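Local coordinates for protein geranyltranstransferase (Staphylococcus aureus, PDB 1RTR) that probably catalyses the condensation of dimethylallyl or geranyl diphosphate with isopentenyl diphosphate to build farnesyl diphosphate, a precursor in isoprenoid biosynthesis, at residues 10-15 with 60-65; 138-143 with 185-190; 204-209 with 279-284. All coordinates share one frame; numbering follows the deposited sequence.

Contact 1: 10-15 with 60-65; sequences IDEVNN and EYELGM
Glu12 sends its carboxylate out from helix 6-18 to meet the phenol of Tyr61, whose OH donates to Glu12 OE1 over only 2.4 Å, a very short hydrogen bond. The glutamate can reach that far because its chain is stretched out: CG lies opposite the backbone N (chi1 -163°) and chi2 stays near 180°. Tyr61 arrives from the opposite direction, its CG set between the backbone N and the carbonyl carbon. OE1 lies at the ring edge, in its plane, while the carboxylate as a whole stands almost perpendicular to the ring, 85° away. Glu62, bent at chi2, brings a second carboxylate close to Glu12, but the spacing modelled there is too tight to trust; the side chain of Glu62 also touches Arg128. Deeper in, the branched Val13 and the flexible Met65 supply the apolar part, with Val13 CG2 lying 3.8 Å from Met65 CE, and Pro47 and Leu51 of helix 45-56 also pack on Val13. Gly64, at the N-cap position, passes the short 3-10 segment 61-64 into helix 65-83. Helix 6-18 is thus held on the connection between helices 45-56 and 65-83, within the all-helical fold of the polyprenyl synthetase family.

Contact 2: 138-143 with 185-190; sequences LQRLSI and AVMSAA
Arg140 spans the gap from helix 131-145 to Met187 and Ser188 of helix 179-193; within these segments the nearest CA atoms are those of Arg140 and Ser188, 7.3 Å apart. Along helix 179-193, Ala185 turns its methyl away from helix 131-145. Val186 likewise starts away from the partner segment and packs on Leu203 of helix 197-227, where an apolar residue suits the buried interior. Met187 is the principal partner. Its CB sits over one face of the Arg140 guanidinium, 3.3 Å above the plane and offset toward the rim, and is 3.4 Å from Arg140 CZ. From there its flexible thioether chain bends away and touches Lys200 of helix 197-227. The next residue, Ser188, offers its backbone: Arg140 CD comes within 3.8 Å of Ser188 N, and the serine is small enough to let the long side chain lie close to the helix. Ala189, equally compact, touches Thr53 and Leu54 of helix 45-56. The arginine is extended through CG and CD, then bends at chi3 (-69°), which lays the flat group across Met187. Asp191, the residue after Ala190 and one turn beyond Met187, forms a salt bridge with Arg140 NH1. Elsewhere on helix 131-145, Ser142 and Ile143 touch Glu121 of the second subunit. The chemistry thus divides the arginine: CD and one guanidinium face pack against Met187 and the Ser188 backbone, whereas its charge is met by Asp191, probably making a partly buried cation tolerable.

Contact 3: 204-209 with 279-284; sequences ESYSYH and KHLLEI
Between 204-209 and 279-284 the nearest CA atoms are those of Tyr206 and Leu281, 9.0 Å apart, a separation wide enough to take an aromatic ring. Tyr206 fills it. With CG opposite the backbone N (chi1 160°), the ring extends across to helix 279-289, and its hydroxyl donates to the main chain: Tyr206 OH lies 3.1 Å from Leu281 O. The donor does not follow a lone pair of the carbonyl; it sits 46° out of the carbonyl plane, with a C=O...donor angle of 102°, so the oxygen is approached well off its axis. Phenol suits this buried place because its polar end can find a backbone acceptor while its carbons remain apolar. In this helical bundle of the prenyl synthase family the tyrosine thereby ties the C-terminal helix 279-289 to the long helix 197-227. Leu281 also meets the ring itself, crossing it obliquely, with Leu281 CB at 3.8 Å from Tyr206 CZ. One turn along, Ile284 puts CG2 4.0 Å from Tyr206 OH, the branch being anti to its own backbone N. Other helices close round this apolar cluster. Leu269 of helix 245-270 touches both Tyr206 and Leu281, and Leu52 of helix 45-56 packs on Ile284.

Overall arrangement
The three contacts follow one another along the chain, each closing before the next opens. Contacts 2 and 3 have centres 16 Å apart and touch where the consecutive helices 179-193 and 197-227 pack together: Met187 CE lies 3.4 Å from Glu204 CG, and Val186 CG1 3.7 Å from Ser207 CB. Contact 1 stands apart, its centre about 17 Å from that of contact 2 and 19 Å from that of contact 3. Helix 45-56 relates them all, since its residues pack against segments of each. Together they join the N-terminal helix, the middle helices and the C-terminal helix into one all-helical bundle, with contact 2 alone also reaching the second subunit.

Contact 1: 10-15 with 60-65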
loop_
_atom_site.group_PDB
_atom_site.type_symbol
_atom_site.label_atom_id
_atom_site.label_comp_id
_atom_site.label_asym_id
_atom_site.label_seq_id
_atom_site.Cartn_x
_atom_site.Cartn_y
_atom_site.Cartn_z
ATOM N N ILE A 10 6.572 -0.421 24.452
ATOM C CA ILE A 10 7.057 -1.522 23.619
ATOM C C ILE A 10 6.229 -2.788 23.843
ATOM O O ILE A 10 5.869 -3.473 22.886
ATOM C CB ILE A 10 8.560 -1.803 23.898
ATOM C CG1 ILE A 10 9.423 -0.613 23.468
ATOM C CG2 ILE A 10 9.023 -3.082 23.198
ATOM C CD1 ILE A 10 10.933 -0.811 23.657
ATOM N N ASP A 11 5.931 -3.082 25.109
ATOM C CA ASP A 11 5.149 -4.256 25.492
ATOM C C ASP A 11 3.740 -4.190 24.939
ATOM O O ASP A 11 3.251 -5.163 24.364
ATOM C CB ASP A 11 5.083 -4.391 27.014
ATOM C CG ASP A 11 6.351 -4.975 27.604
ATOM O OD1 ASP A 11 6.518 -4.869 28.840
ATOM O OD2 ASP A 11 7.236 -5.543 26.913
ATOM N N GLU A 12 3.095 -3.040 25.114
ATOM C CA GLU A 12 1.745 -2.841 24.614
ATOM C C GLU A 12 1.689 -2.961 23.092
ATOM O O GLU A 12 0.785 -3.608 22.555
ATOM C CB GLU A 12 1.178 -1.504 25.070
ATOM C CG GLU A 12 -0.327 -1.435 24.919
ATOM C CD GLU A 12 -0.903 -0.120 25.379
ATOM O OE1 GLU A 12 -0.157 0.700 25.962
ATOM O OE2 GLU A 12 -2.112 0.087 25.164
ATOM N N VAL A 13 2.665 -2.357 22.415
ATOM C CA VAL A 13 2.793 -2.463 20.968
ATOM C C VAL A 13 2.927 -3.934 20.574
ATOM O O VAL A 13 2.209 -4.413 19.692
ATOM C CB VAL A 13 3.966 -1.580 20.410
ATOM C CG1 VAL A 13 4.384 -2.002 19.008
ATOM C CG2 VAL A 13 3.570 -0.116 20.399
ATOM N N ASN A 14 3.815 -4.655 21.248
ATOM C CA ASN A 14 4.000 -6.074 20.960
ATOM C C ASN A 14 2.724 -6.918 21.132
ATOM O O ASN A 14 2.438 -7.773 20.291
ATOM C CB ASN A 14 5.164 -6.654 21.763
ATOM C CG ASN A 14 6.531 -6.162 21.275
ATOM O OD1 ASN A 14 7.514 -6.203 22.021
ATOM N ND2 ASN A 14 6.599 -5.708 20.023
ATOM N N ASN A 15 1.946 -6.656 22.187
ATOM C CA ASN A 15 0.688 -7.382 22.406
ATOM C C ASN A 15 -0.319 -7.095 21.295
ATOM O O ASN A 15 -0.971 -8.007 20.780
ATOM C CB ASN A 15 0.099 -7.070 23.787
ATOM C CG ASN A 15 0.990 -7.543 24.931
ATOM O OD1 ASN A 15 1.632 -8.587 24.846
ATOM N ND2 ASN A 15 1.030 -6.767 26.006
ATOM N N GLU A 60 -4.501 11.955 24.679
ATOM C CA GLU A 60 -4.578 10.535 25.014
ATOM C C GLU A 60 -3.815 9.701 23.983
ATOM O O GLU A 60 -4.232 9.592 22.832
ATOM C CB GLU A 60 -6.039 10.077 25.136
ATOM C CG GLU A 60 -6.213 8.598 25.459
ATOM C CD GLU A 60 -5.292 8.127 26.572
ATOM O OE1 GLU A 60 -4.738 6.992 26.463
ATOM O OE2 GLU A 60 -5.124 8.896 27.556
ATOM N N TYR A 61 -2.701 9.112 24.407
ATOM C CA TYR A 61 -1.846 8.370 23.489
ATOM C C TYR A 61 -2.541 7.212 22.748
ATOM O O TYR A 61 -2.079 6.790 21.672
ATOM C CB TYR A 61 -0.544 7.920 24.177
ATOM C CG TYR A 61 -0.610 6.586 24.873
ATOM C CD1 TYR A 61 -0.849 6.505 26.250
ATOM C CD2 TYR A 61 -0.412 5.406 24.167
ATOM C CE1 TYR A 61 -0.908 5.287 26.897
ATOM C CE2 TYR A 61 -0.470 4.182 24.804
ATOM C CZ TYR A 61 -0.719 4.127 26.166
ATOM O OH TYR A 61 -0.777 2.898 26.785
ATOM N N GLU A 62 -3.643 6.709 23.307
ATOM C CA GLU A 62 -4.334 5.560 22.709
ATOM C C GLU A 62 -5.056 5.945 21.431
ATOM O O GLU A 62 -5.313 5.093 20.581
ATOM C CB GLU A 62 -5.286 4.867 23.697
ATOM C CG GLU A 62 -4.568 4.113 24.809
ATOM C CD GLU A 62 -3.989 2.779 24.374
ATOM O OE1 GLU A 62 -3.290 2.150 25.191
ATOM O OE2 GLU A 62 -4.226 2.344 23.225
ATOM N N LEU A 63 -5.351 7.232 21.286
ATOM C CA LEU A 63 -5.886 7.748 20.024
ATOM C C LEU A 63 -5.021 7.352 18.827
ATOM O O LEU A 63 -5.535 7.122 17.738
ATOM C CB LEU A 63 -6.092 9.260 20.082
ATOM C CG LEU A 63 -7.297 9.802 20.864
ATOM C CD1 LEU A 63 -7.320 11.335 20.868
ATOM C CD2 LEU A 63 -8.615 9.284 20.310
ATOM N N GLY A 64 -3.714 7.231 19.039
ATOM C CA GLY A 64 -2.801 6.957 17.949
ATOM C C GLY A 64 -2.343 5.524 17.827
ATOM O O GLY A 64 -1.457 5.226 17.013
ATOM N N MET A 65 -2.929 4.625 18.614
ATOM C CA MET A 65 -2.488 3.232 18.588
ATOM C C MET A 65 -2.622 2.580 17.218
ATOM O O MET A 65 -1.689 1.913 16.764
ATOM C CB MET A 65 -3.183 2.367 19.634
ATOM C CG MET A 65 -2.555 0.961 19.709
ATOM S SD MET A 65 -0.854 1.012 20.336
ATOM C CE MET A 65 -0.060 0.097 19.285
#

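Contact 2: 138-143 with 185-190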
loop_
_atom_site.group_PDB
_atom_site.type_symbol
_atom_site.label_atom_id
_atom_site.label_comp_id
_atom_site.label_asym_id
_atom_site.label_seq_id
_atom_site.Cartn_x
_atom_site.Cartn_y
_atom_site.Cartn_z
ATOM N N LEU A 138 -3.703 9.339 6.695
ATOM C CA LEU A 138 -3.567 8.475 5.514
ATOM C C LEU A 138 -2.771 9.167 4.414
ATOM O O LEU A 138 -1.850 8.582 3.843
ATOM C CB LEU A 138 -4.942 8.066 4.971
ATOM C CG LEU A 138 -5.632 6.903 5.671
ATOM C CD1 LEU A 138 -7.142 7.016 5.527
ATOM C CD2 LEU A 138 -5.159 5.558 5.141
ATOM N N GLN A 139 -3.135 10.417 4.133
ATOM C CA GLN A 139 -2.434 11.236 3.158
ATOM C C GLN A 139 -0.959 11.296 3.485
ATOM O O GLN A 139 -0.115 11.065 2.619
ATOM C CB GLN A 139 -3.006 12.652 3.135
ATOM C CG GLN A 139 -2.922 13.312 1.777
ATOM C CD GLN A 139 -3.619 14.658 1.744
ATOM O OE1 GLN A 139 -3.301 15.494 0.896
ATOM N NE2 GLN A 139 -4.570 14.880 2.668
ATOM N N ARG A 140 -0.657 11.580 4.744
ATOM C CA ARG A 140 0.717 11.694 5.190
ATOM C C ARG A 140 1.466 10.368 5.119
ATOM O O ARG A 140 2.624 10.321 4.689
ATOM C CB ARG A 140 0.759 12.288 6.592
ATOM C CG ARG A 140 2.118 12.779 7.017
ATOM C CD ARG A 140 2.166 13.256 8.453
ATOM N NE ARG A 140 1.402 14.488 8.646
ATOM C CZ ARG A 140 1.845 15.699 8.330
ATOM N NH1 ARG A 140 1.075 16.754 8.549
ATOM N NH2 ARG A 140 3.064 15.848 7.806
ATOM N N LEU A 141 0.819 9.283 5.527
ATOM C CA LEU A 141 1.439 7.968 5.406
ATOM C C LEU A 141 1.765 7.615 3.942
ATOM O O LEU A 141 2.833 7.084 3.651
ATOM C CB LEU A 141 0.561 6.886 6.055
ATOM C CG LEU A 141 1.202 5.521 6.341
ATOM C CD1 LEU A 141 2.584 5.667 6.986
ATOM C CD2 LEU A 141 0.287 4.657 7.205
ATOM N N SER A 142 0.849 7.910 3.028
ATOM C CA SER A 142 1.047 7.517 1.636
ATOM C C SER A 142 2.177 8.302 0.962
ATOM O O SER A 142 2.942 7.727 0.182
ATOM C CB SER A 142 -0.254 7.621 0.841
ATOM O OG SER A 142 -0.727 8.956 0.820
ATOM N N ILE A 143 2.272 9.600 1.258
ATOM C CA ILE A 143 3.410 10.416 0.826
ATOM C C ILE A 143 4.725 9.970 1.493
ATOM O O ILE A 143 5.751 9.877 0.830
ATOM C CB ILE A 143 3.151 11.946 1.070
ATOM C CG1 ILE A 143 1.977 12.462 0.219
ATOM C CG2 ILE A 143 4.389 12.773 0.749
ATOM C CD1 ILE A 143 1.391 13.786 0.731
ATOM N N ALA A 185 5.584 9.706 12.065
ATOM C CA ALA A 185 5.293 9.422 13.474
ATOM C C ALA A 185 4.974 10.682 14.253
ATOM O O ALA A 185 3.909 10.761 14.881
ATOM C CB ALA A 185 6.431 8.638 14.146
ATOM N N VAL A 186 5.842 11.694 14.200
ATOM C CA VAL A 186 5.570 12.871 15.029
ATOM C C VAL A 186 4.479 13.769 14.465
ATOM O O VAL A 186 3.709 14.336 15.255
ATOM C CB VAL A 186 6.857 13.650 15.549
ATOM C CG1 VAL A 186 8.142 12.894 15.261
ATOM C CG2 VAL A 186 6.900 15.134 15.088
ATOM N N MET A 187 4.380 13.869 13.129
ATOM C CA MET A 187 3.418 14.775 12.489
ATOM C C MET A 187 2.003 14.203 12.441
ATOM O O MET A 187 1.019 14.952 12.550
ATOM C CB MET A 187 3.868 15.195 11.077
ATOM C CG MET A 187 5.170 16.007 11.007
ATOM S SD MET A 187 5.279 17.426 12.169
ATOM C CE MET A 187 4.146 18.559 11.322
ATOM N N SER A 188 1.883 12.890 12.270
ATOM C CA SER A 188 0.581 12.241 12.433
ATOM C C SER A 188 0.056 12.529 13.849
ATOM O O SER A 188 -1.123 12.869 14.030
ATOM C CB SER A 188 0.655 10.735 12.156
ATOM O OG SER A 188 1.296 10.051 13.225
ATOM N N ALA A 189 0.946 12.452 14.836
ATOM C CA ALA A 189 0.571 12.782 16.213
ATOM C C ALA A 189 0.154 14.245 16.323
ATOM O O ALA A 189 -0.888 14.576 16.902
ATOM C CB ALA A 189 1.696 12.445 17.197
ATOM N N ALA A 190 0.945 15.128 15.738
ATOM C CA ALA A 190 0.624 16.546 15.797
ATOM C C ALA A 190 -0.755 16.792 15.216
ATOM O O ALA A 190 -1.493 17.678 15.688
ATOM C CB ALA A 190 1.662 17.341 15.057
#

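Contact 3: 204-209 with 279-284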
loop_
_atom_site.group_PDB
_atom_site.type_symbol
_atom_site.label_atom_id
_atom_site.label_comp_id
_atom_site.label_asym_id
_atom_site.label_seq_id
_atom_site.Cartn_x
_atom_site.Cartn_y
_atom_site.Cartn_z
ATOM N N GLU A 204 8.206 19.323 13.162
ATOM C CA GLU A 204 8.753 18.957 11.857
ATOM C C GLU A 204 10.281 18.970 11.804
ATOM O O GLU A 204 10.890 17.911 11.594
ATOM C CB GLU A 204 8.178 19.854 10.766
ATOM C CG GLU A 204 7.125 19.189 9.914
ATOM C CD GLU A 204 7.555 19.033 8.469
ATOM O OE1 GLU A 204 8.592 18.339 8.242
ATOM O OE2 GLU A 204 6.849 19.604 7.574
ATOM N N SER A 205 10.901 20.140 12.005
ATOM C CA SER A 205 12.369 20.199 12.066
ATOM C C SER A 205 12.903 19.221 13.074
ATOM O O SER A 205 13.876 18.504 12.798
ATOM C CB SER A 205 12.906 21.586 12.419
ATOM O OG SER A 205 12.218 22.593 11.726
ATOM N N TYR A 206 12.274 19.175 14.243
ATOM C CA TYR A 206 12.722 18.232 15.249
ATOM C C TYR A 206 12.803 16.851 14.629
ATOM O O TYR A 206 13.830 16.183 14.752
ATOM C CB TYR A 206 11.814 18.238 16.484
ATOM C CG TYR A 206 11.930 16.973 17.322
ATOM C CD1 TYR A 206 11.043 15.906 17.146
ATOM C CD2 TYR A 206 12.941 16.833 18.268
ATOM C CE1 TYR A 206 11.153 14.740 17.916
ATOM C CE2 TYR A 206 13.064 15.675 19.032
ATOM C CZ TYR A 206 12.163 14.641 18.859
ATOM O OH TYR A 206 12.290 13.504 19.611
ATOM N N SER A 207 11.737 16.425 13.942
ATOM C CA SER A 207 11.677 15.059 13.398
ATOM C C SER A 207 12.705 14.816 12.308
ATOM O O SER A 207 13.316 13.743 12.246
ATOM C CB SER A 207 10.271 14.718 12.897
ATOM O OG SER A 207 10.037 15.284 11.620
ATOM N N TYR A 208 12.902 15.822 11.455
ATOM C CA TYR A 208 13.939 15.750 10.429
ATOM C C TYR A 208 15.328 15.525 11.025
ATOM O O TYR A 208 16.040 14.600 10.614
ATOM C CB TYR A 208 13.945 17.002 9.545
ATOM C CG TYR A 208 15.191 17.085 8.698
ATOM C CD1 TYR A 208 16.266 17.900 9.082
ATOM C CD2 TYR A 208 15.311 16.336 7.526
ATOM C CE1 TYR A 208 17.419 17.980 8.311
ATOM C CE2 TYR A 208 16.470 16.398 6.747
ATOM C CZ TYR A 208 17.519 17.225 7.146
ATOM O OH TYR A 208 18.665 17.303 6.391
ATOM N N HIS A 209 15.709 16.353 11.998
ATOM C CA HIS A 209 17.039 16.232 12.618
ATOM C C HIS A 209 17.183 14.936 13.384
ATOM O O HIS A 209 18.219 14.258 13.291
ATOM C CB HIS A 209 17.357 17.440 13.509
ATOM C CG HIS A 209 17.522 18.708 12.740
ATOM N ND1 HIS A 209 18.534 18.889 11.820
ATOM C CD2 HIS A 209 16.781 19.839 12.715
ATOM C CE1 HIS A 209 18.415 20.087 11.272
ATOM N NE2 HIS A 209 17.359 20.686 11.798
ATOM N N LYS A 279 9.966 16.352 27.734
ATOM C CA LYS A 279 10.935 15.447 28.350
ATOM C C LYS A 279 11.078 14.132 27.570
ATOM O O LYS A 279 12.186 13.603 27.441
ATOM C CB LYS A 279 10.633 15.261 29.857
ATOM C CG LYS A 279 10.637 13.822 30.428
ATOM C CD LYS A 279 9.358 13.545 31.263
ATOM C CE LYS A 279 8.174 13.023 30.400
ATOM N NZ LYS A 279 6.915 13.852 30.499
ATOM N N HIS A 280 9.971 13.637 27.011
ATOM C CA HIS A 280 9.965 12.372 26.262
ATOM C C HIS A 280 10.710 12.456 24.930
ATOM O O HIS A 280 11.540 11.596 24.606
ATOM C CB HIS A 280 8.526 11.912 26.008
ATOM C CG HIS A 280 7.904 11.194 27.165
ATOM N ND1 HIS A 280 8.627 10.384 28.017
ATOM C CD2 HIS A 280 6.627 11.171 27.615
ATOM C CE1 HIS A 280 7.821 9.896 28.944
ATOM N NE2 HIS A 280 6.603 10.360 28.722
ATOM N N LEU A 281 10.374 13.487 24.157
ATOM C CA LEU A 281 11.025 13.759 22.888
ATOM C C LEU A 281 12.532 13.938 23.118
ATOM O O LEU A 281 13.353 13.260 22.484
ATOM C CB LEU A 281 10.403 15.001 22.238
ATOM C CG LEU A 281 9.183 14.885 21.305
ATOM C CD1 LEU A 281 8.431 13.560 21.412
ATOM C CD2 LEU A 281 8.240 16.042 21.536
ATOM N N LEU A 282 12.875 14.815 24.065
ATOM C CA LEU A 282 14.255 15.071 24.469
ATOM C C LEU A 282 14.955 13.793 24.888
ATOM O O LEU A 282 16.136 13.612 24.601
ATOM C CB LEU A 282 14.298 16.112 25.595
ATOM C CG LEU A 282 15.579 16.878 25.972
ATOM C CD1 LEU A 282 16.251 16.257 27.204
ATOM C CD2 LEU A 282 16.588 17.004 24.816
ATOM N N GLU A 283 14.227 12.899 25.548
ATOM C CA GLU A 283 14.792 11.610 25.943
ATOM C C GLU A 283 15.117 10.720 24.740
ATOM O O GLU A 283 16.104 9.986 24.766
ATOM C CB GLU A 283 13.854 10.882 26.902
ATOM C CG GLU A 283 14.500 10.382 28.189
ATOM C CD GLU A 283 13.497 10.281 29.330
ATOM O OE1 GLU A 283 13.701 10.949 30.378
ATOM O OE2 GLU A 283 12.492 9.540 29.170
ATOM N N ILE A 284 14.285 10.783 23.695
ATOM C CA ILE A 284 14.527 10.010 22.473
ATOM C C ILE A 284 15.750 10.536 21.718
ATOM O O ILE A 284 16.547 9.745 21.209
ATOM C CB ILE A 284 13.256 9.949 21.570
ATOM C CG1 ILE A 284 12.351 8.804 22.012
ATOM C CG2 ILE A 284 13.604 9.760 20.080
ATOM C CD1 ILE A 284 10.907 9.203 22.085
#